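Local coordinates for protein disulfide oxidoreductase (Xylella fastidiosa, PDB 2REM) that probably acts as a periplasmic thiol-disulfide oxidoreductase of the DsbA type, built on a thioredoxin fold, at residues Glu9-Ile14 against Gly163-Thr168; Glu28-Phe33 against Arg59-Pro64. All coordinates share one frame; numbering follows the deposited sequence.

Interaction 1 (Glu9-Ile14 against Gly163-Thr168)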
loop_
_atom_site.group_PDB
_atom_site.type_symbol
_atom_site.label_atom_id
_atom_site.label_comp_id
_atom_site.label_asym_id
_atom_site.label_seq_id
_atom_site.Cartn_x
_atom_site.Cartn_y
_atom_site.Cartn_z
ATOM N N GLU A 9 -20.235 6.551 -6.416
ATOM C CA GLU A 9 -20.015 5.791 -7.664
ATOM C C GLU A 9 -18.540 5.568 -7.861
ATOM O O GLU A 9 -18.091 4.448 -8.058
ATOM C CB GLU A 9 -20.542 6.521 -8.919
ATOM C CG GLU A 9 -21.949 7.006 -8.888
ATOM C CD GLU A 9 -22.342 7.647 -10.219
ATOM O OE1 GLU A 9 -21.434 7.805 -11.088
ATOM O OE2 GLU A 9 -23.537 7.986 -10.398
ATOM N N ASP A 10 -17.777 6.654 -7.785
ATOM C CA ASP A 10 -16.362 6.630 -8.111
ATOM C C ASP A 10 -15.464 6.677 -6.886
ATOM O O ASP A 10 -14.300 6.315 -6.952
ATOM C CB ASP A 10 -16.057 7.780 -9.059
ATOM C CG ASP A 10 -16.917 7.726 -10.296
ATOM O OD1 ASP A 10 -16.768 6.763 -11.065
ATOM O OD2 ASP A 10 -17.772 8.611 -10.480
ATOM N N TYR A 11 -16.007 7.159 -5.775
ATOM C CA TYR A 11 -15.260 7.174 -4.535
ATOM C C TYR A 11 -16.295 7.273 -3.423
ATOM O O TYR A 11 -17.434 7.640 -3.672
ATOM C CB TYR A 11 -14.253 8.358 -4.470
ATOM C CG TYR A 11 -14.939 9.719 -4.451
ATOM C CD1 TYR A 11 -15.306 10.328 -3.230
ATOM C CD2 TYR A 11 -15.249 10.389 -5.641
ATOM C CE1 TYR A 11 -15.954 11.571 -3.217
ATOM C CE2 TYR A 11 -15.892 11.629 -5.625
ATOM C CZ TYR A 11 -16.242 12.204 -4.410
ATOM O OH TYR A 11 -16.889 13.422 -4.379
ATOM N N VAL A 12 -15.886 6.950 -2.195
ATOM C CA VAL A 12 -16.743 7.182 -1.050
ATOM C C VAL A 12 -15.948 7.985 -0.027
ATOM O O VAL A 12 -14.718 8.031 -0.061
ATOM C CB VAL A 12 -17.287 5.859 -0.440
ATOM C CG1 VAL A 12 -18.306 5.168 -1.387
ATOM C CG2 VAL A 12 -16.130 4.913 -0.118
ATOM N N GLU A 13 -16.662 8.619 0.879
ATOM C CA GLU A 13 -16.035 9.412 1.891
ATOM C C GLU A 13 -15.975 8.590 3.152
ATOM O O GLU A 13 -16.972 8.008 3.581
ATOM C CB GLU A 13 -16.799 10.724 2.149
ATOM C CG GLU A 13 -15.922 11.666 3.022
ATOM C CD GLU A 13 -16.498 13.053 3.239
ATOM O OE1 GLU A 13 -15.969 13.751 4.146
ATOM O OE2 GLU A 13 -17.447 13.432 2.512
ATOM N N ILE A 14 -14.788 8.578 3.743
ATOM C CA ILE A 14 -14.528 7.883 4.994
ATOM C C ILE A 14 -14.927 8.794 6.160
ATOM O O ILE A 14 -14.346 9.867 6.325
ATOM C CB ILE A 14 -13.035 7.517 5.067
ATOM C CG1 ILE A 14 -12.684 6.577 3.914
ATOM C CG2 ILE A 14 -12.658 6.954 6.454
ATOM C CD1 ILE A 14 -11.216 6.663 3.475
ATOM N N GLY A 163 -6.889 10.217 3.631
ATOM C CA GLY A 163 -7.620 9.411 4.619
ATOM C C GLY A 163 -9.122 9.650 4.566
ATOM O O GLY A 163 -9.865 9.193 5.428
ATOM N N ARG A 164 -9.555 10.383 3.556
ATOM C CA ARG A 164 -10.919 10.876 3.522
ATOM C C ARG A 164 -11.700 10.322 2.340
ATOM O O ARG A 164 -12.898 10.129 2.438
ATOM C CB ARG A 164 -10.906 12.399 3.463
ATOM C CG ARG A 164 -12.234 13.041 3.573
ATOM C CD ARG A 164 -12.033 14.512 3.863
ATOM N NE ARG A 164 -13.302 15.214 3.920
ATOM C CZ ARG A 164 -13.413 16.527 3.823
ATOM N NH1 ARG A 164 -12.325 17.269 3.662
ATOM N NH2 ARG A 164 -14.607 17.093 3.888
ATOM N N TYR A 165 -11.033 10.108 1.214
ATOM C CA TYR A 165 -11.740 9.662 0.023
ATOM C C TYR A 165 -11.158 8.372 -0.458
ATOM O O TYR A 165 -9.973 8.300 -0.768
ATOM C CB TYR A 165 -11.695 10.713 -1.074
ATOM C CG TYR A 165 -12.223 12.028 -0.599
ATOM C CD1 TYR A 165 -11.360 13.088 -0.339
ATOM C CD2 TYR A 165 -13.577 12.197 -0.372
ATOM C CE1 TYR A 165 -11.848 14.297 0.124
ATOM C CE2 TYR A 165 -14.078 13.398 0.092
ATOM C CZ TYR A 165 -13.198 14.439 0.327
ATOM O OH TYR A 165 -13.678 15.624 0.779
ATOM N N MET A 166 -12.004 7.359 -0.528
ATOM C CA MET A 166 -11.562 6.055 -0.947
ATOM C C MET A 166 -12.103 5.824 -2.342
ATOM O O MET A 166 -13.326 5.823 -2.567
ATOM C CB MET A 166 -12.045 4.989 0.038
ATOM C CG MET A 166 -11.715 3.570 -0.395
ATOM S SD MET A 166 -12.151 2.367 0.895
ATOM C CE MET A 166 -13.896 2.621 1.197
ATOM N N VAL A 167 -11.177 5.635 -3.267
ATOM C CA VAL A 167 -11.527 5.451 -4.674
ATOM C C VAL A 167 -12.230 4.106 -4.836
ATOM O O VAL A 167 -11.843 3.109 -4.218
ATOM C CB VAL A 167 -10.276 5.531 -5.569
ATOM C CG1 VAL A 167 -10.628 5.304 -7.034
ATOM C CG2 VAL A 167 -9.606 6.911 -5.414
ATOM N N THR A 168 -13.266 4.085 -5.672
ATOM C CA THR A 168 -13.957 2.855 -6.001
ATOM C C THR A 168 -14.034 2.826 -7.522
ATOM O O THR A 168 -15.092 3.050 -8.126
ATOM C CB THR A 168 -15.345 2.819 -5.348
ATOM O OG1 THR A 168 -16.117 3.915 -5.839
ATOM C CG2 THR A 168 -15.231 2.939 -3.824
#
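The rings of Tyr-11 and Tyr-165 are neighbours on one face of the sheet, their planes at 89° and CE1 of Tyr-11 3.8 Å from CD2 of Tyr-165. One face of the Tyr-165 ring carries CG of Arg-164, nearer the ring's margin than its middle. The Tyr-165 hydroxyl oxygen sits above the middle of the Arg-164 guanidinium. At the guanidinium edge, Arg-164 NE gives a straight hydrogen bond to Glu-13 OE1 at 3.1 Å, forming a salt bridge; NE comes to OE1 from above the carboxylate plane. The extended side chains of Glu-13 and Arg-164 run the same way and bring their charged ends together.

Strands 11-13 and 165-167 run antiparallel. Val-12 N hydrogen-bonds Met-166 O and Met-166 N hydrogen-bonds Val-12 O, each at 2.8 Å. Ile-14 N adds a bond to Arg-164 O, and Thr-168 N one to Asp-10 O. Thr-168 OG1 donates to Glu-9 O at 3.0 Å. On the other face Val-12 CG2 packs tightly on Met-166 CE. Arg-164 and Tyr-165 share Val-161 as partner in a classic beta bulge.

Backbone hydrogen bonds thus join the two strands, while Arg-185 links both tyrosines to helix 172-190, by a hydrogen bond to the Tyr-11 hydroxyl and a cation-pi contact with Tyr-165.

Interaction 2 (Glu28-Phe33 against Arg59-Pro64)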
loop_
_atom_site.group_PDB
_atom_site.type_symbol
_atom_site.label_atom_id
_atom_site.label_comp_id
_atom_site.label_asym_id
_atom_site.label_seq_id
_atom_site.Cartn_x
_atom_site.Cartn_y
_atom_site.Cartn_z
ATOM N N GLU A 28 -2.011 13.320 0.746
ATOM C CA GLU A 28 -1.607 11.950 0.932
ATOM C C GLU A 28 -2.434 11.077 0.020
ATOM O O GLU A 28 -3.654 11.192 -0.036
ATOM C CB GLU A 28 -1.803 11.522 2.380
ATOM C CG GLU A 28 -1.428 10.084 2.624
ATOM C CD GLU A 28 -1.761 9.675 4.021
ATOM O OE1 GLU A 28 -2.924 9.266 4.248
ATOM O OE2 GLU A 28 -0.868 9.776 4.891
ATOM N N VAL A 29 -1.736 10.242 -0.732
ATOM C CA VAL A 29 -2.373 9.219 -1.523
ATOM C C VAL A 29 -1.808 7.905 -1.044
ATOM O O VAL A 29 -0.634 7.622 -1.243
ATOM C CB VAL A 29 -2.100 9.407 -3.025
ATOM C CG1 VAL A 29 -2.805 8.317 -3.819
ATOM C CG2 VAL A 29 -2.627 10.801 -3.467
ATOM N N VAL A 30 -2.664 7.121 -0.412
ATOM C CA VAL A 30 -2.304 5.791 0.032
ATOM C C VAL A 30 -2.856 4.759 -0.928
ATOM O O VAL A 30 -3.994 4.870 -1.403
ATOM C CB VAL A 30 -2.798 5.522 1.493
ATOM C CG1 VAL A 30 -2.766 3.995 1.828
ATOM C CG2 VAL A 30 -1.974 6.323 2.476
ATOM N N GLU A 31 -2.023 3.770 -1.253
ATOM C CA GLU A 31 -2.516 2.512 -1.822
ATOM C C GLU A 31 -2.440 1.436 -0.757
ATOM O O GLU A 31 -1.342 1.103 -0.286
ATOM C CB GLU A 31 -1.671 2.030 -2.997
ATOM C CG GLU A 31 -2.313 0.799 -3.686
ATOM C CD GLU A 31 -1.310 -0.143 -4.356
ATOM O OE1 GLU A 31 -0.111 -0.110 -4.019
ATOM O OE2 GLU A 31 -1.738 -0.935 -5.220
ATOM N N ILE A 32 -3.597 0.909 -0.388
ATOM C CA ILE A 32 -3.690 -0.290 0.433
ATOM C C ILE A 32 -3.545 -1.433 -0.553
ATOM O O ILE A 32 -4.299 -1.534 -1.533
ATOM C CB ILE A 32 -5.018 -0.382 1.212
ATOM C CG1 ILE A 32 -5.218 0.879 2.072
ATOM C CG2 ILE A 32 -5.093 -1.705 2.028
ATOM C CD1 ILE A 32 -6.545 0.920 2.834
ATOM N N PHE A 33 -2.506 -2.243 -0.345
ATOM C CA PHE A 33 -2.191 -3.320 -1.269
ATOM C C PHE A 33 -1.860 -4.562 -0.433
ATOM O O PHE A 33 -1.565 -4.473 0.770
ATOM C CB PHE A 33 -0.940 -2.954 -2.096
ATOM C CG PHE A 33 0.340 -3.155 -1.320
ATOM C CD1 PHE A 33 1.086 -4.332 -1.462
ATOM C CD2 PHE A 33 0.755 -2.208 -0.402
ATOM C CE1 PHE A 33 2.207 -4.541 -0.696
ATOM C CE2 PHE A 33 1.891 -2.412 0.350
ATOM C CZ PHE A 33 2.610 -3.570 0.204
ATOM N N ARG A 59 2.149 13.096 -1.275
ATOM C CA ARG A 59 2.867 12.065 -0.557
ATOM C C ARG A 59 2.199 10.733 -0.882
ATOM O O ARG A 59 1.095 10.450 -0.431
ATOM C CB ARG A 59 2.884 12.320 0.953
ATOM C CG ARG A 59 3.696 11.293 1.737
ATOM C CD ARG A 59 3.779 11.651 3.210
ATOM N NE ARG A 59 2.474 11.507 3.853
ATOM C CZ ARG A 59 1.891 12.424 4.616
ATOM N NH1 ARG A 59 2.503 13.576 4.882
ATOM N NH2 ARG A 59 0.689 12.159 5.148
ATOM N N PHE A 60 2.878 9.930 -1.686
ATOM C CA PHE A 60 2.340 8.638 -2.086
ATOM C C PHE A 60 2.898 7.556 -1.174
ATOM O O PHE A 60 4.115 7.402 -1.042
ATOM C CB PHE A 60 2.663 8.373 -3.557
ATOM C CG PHE A 60 2.387 6.969 -3.988
ATOM C CD1 PHE A 60 1.143 6.408 -3.813
ATOM C CD2 PHE A 60 3.396 6.210 -4.577
ATOM C CE1 PHE A 60 0.895 5.094 -4.189
ATOM C CE2 PHE A 60 3.155 4.889 -4.975
ATOM C CZ PHE A 60 1.905 4.340 -4.772
ATOM N N THR A 61 2.005 6.822 -0.535
ATOM C CA THR A 61 2.398 5.915 0.526
ATOM C C THR A 61 1.751 4.575 0.293
ATOM O O THR A 61 0.566 4.498 -0.017
ATOM C CB THR A 61 1.984 6.477 1.890
ATOM O OG1 THR A 61 2.646 7.724 2.072
ATOM C CG2 THR A 61 2.353 5.515 3.030
ATOM N N LEU A 62 2.540 3.517 0.414
ATOM C CA LEU A 62 1.997 2.166 0.412
ATOM C C LEU A 62 1.635 1.765 1.807
ATOM O O LEU A 62 2.421 1.974 2.753
ATOM C CB LEU A 62 3.027 1.165 -0.148
ATOM C CG LEU A 62 3.483 1.418 -1.574
ATOM C CD1 LEU A 62 4.435 0.323 -1.970
ATOM C CD2 LEU A 62 2.310 1.497 -2.556
ATOM N N VAL A 63 0.455 1.171 1.952
ATOM C CA VAL A 63 0.035 0.625 3.226
ATOM C C VAL A 63 -0.403 -0.811 2.956
ATOM O O VAL A 63 -1.349 -1.067 2.187
ATOM C CB VAL A 63 -1.106 1.454 3.909
ATOM C CG1 VAL A 63 -1.650 0.752 5.200
ATOM C CG2 VAL A 63 -0.622 2.863 4.237
ATOM N N PRO A 64 0.283 -1.765 3.598
ATOM C CA PRO A 64 -0.090 -3.130 3.315
ATOM C C PRO A 64 -1.434 -3.442 3.969
ATOM O O PRO A 64 -1.753 -2.897 5.044
ATOM C CB PRO A 64 1.061 -3.941 3.927
ATOM C CG PRO A 64 1.587 -3.112 5.024
ATOM C CD PRO A 64 1.356 -1.652 4.608
HETATM O O HOH W 1 1.543 8.861 4.241
#
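This contact is the parallel strand pair of the beta-alpha-beta unit formed by strand 27-33, helix 38-52 and strand 58-64, part of the thioredoxin fold. Glu-28 to Phe-33 pair in order with Arg-59 to Pro-64. Five backbone hydrogen bonds join them. Val-29 N, Glu-31 N and Phe-33 N donate to Arg-59 O, Thr-61 O and Val-63 O. In return Thr-61 N and Val-63 N donate to Val-29 O and Glu-31 O.

At the start of the pair Arg-59 NH2 donates a hydrogen bond to Glu-28 OE2 at 2.9 Å, part of a salt bridge. The oxygen lies at the guanidinium edge, but the nitrogen stands above the carboxylate plane, and the two planes are 70° apart. Arg-59 bends at its third torsion (69°), which turns the guanidinium back toward Glu-28. A water takes a bond from Arg-59 NE, gives one to Glu-28 OE2 and also bonds Thr-61 OG1. Glu-28 OE1 accepts from Phe-20 N; OE2 accepts from Ala-21 N as well as from Arg-59 NH2 and the water.

On the same face Val-30 CG1 presses on Val-63 CG2 at 3.4 Å, a tight pair. On the other face the Phe-60 ring turns its edge to Glu-31 CB. Leu-62 CD2 lies alongside the Glu-31 side chain, 3.3 Å from Glu-31 OE1. Phe-33 CG sits between its own N and carbonyl carbon (chi1 78°), which swings the ring over to the partner strand. Phe-33 CE2 lies 3.8 Å from Leu-62 CB and also packs on Pro-64 CB. Tyr-35, Tyr-78 and His-91 meet Phe-33 edge-to-face.

The buried Glu-28 carboxylate is therefore compensated by one arginine, one water and two backbone N-H groups, which would probably favour its charged form.

Overall arrangement
Both interactions belong to one mixed sheet, ordered 11-13, 165-167, 158-161, 27-33, 58-64. Interaction 1 forms one outer edge and interaction 2 the other, with strand 158-161 between them. Their centres are about 14 Å apart. The centre of interaction 2 is about 4 Å from the centre of the chain, so it is the more central of the two; that of interaction 1 is about 16 Å away. In sequence, both strands of interaction 2 fall between the two strands of interaction 1. They meet loosely where Gly-163 N comes 4.1 Å from Glu-28 OE1. The predicted redox pair Cys-37 and Cys-40, not disulfide-bonded here, lies at the start of helix 38-52. The Phe-33 side chain touches this CxxC, so interaction 2 borders the probable active site.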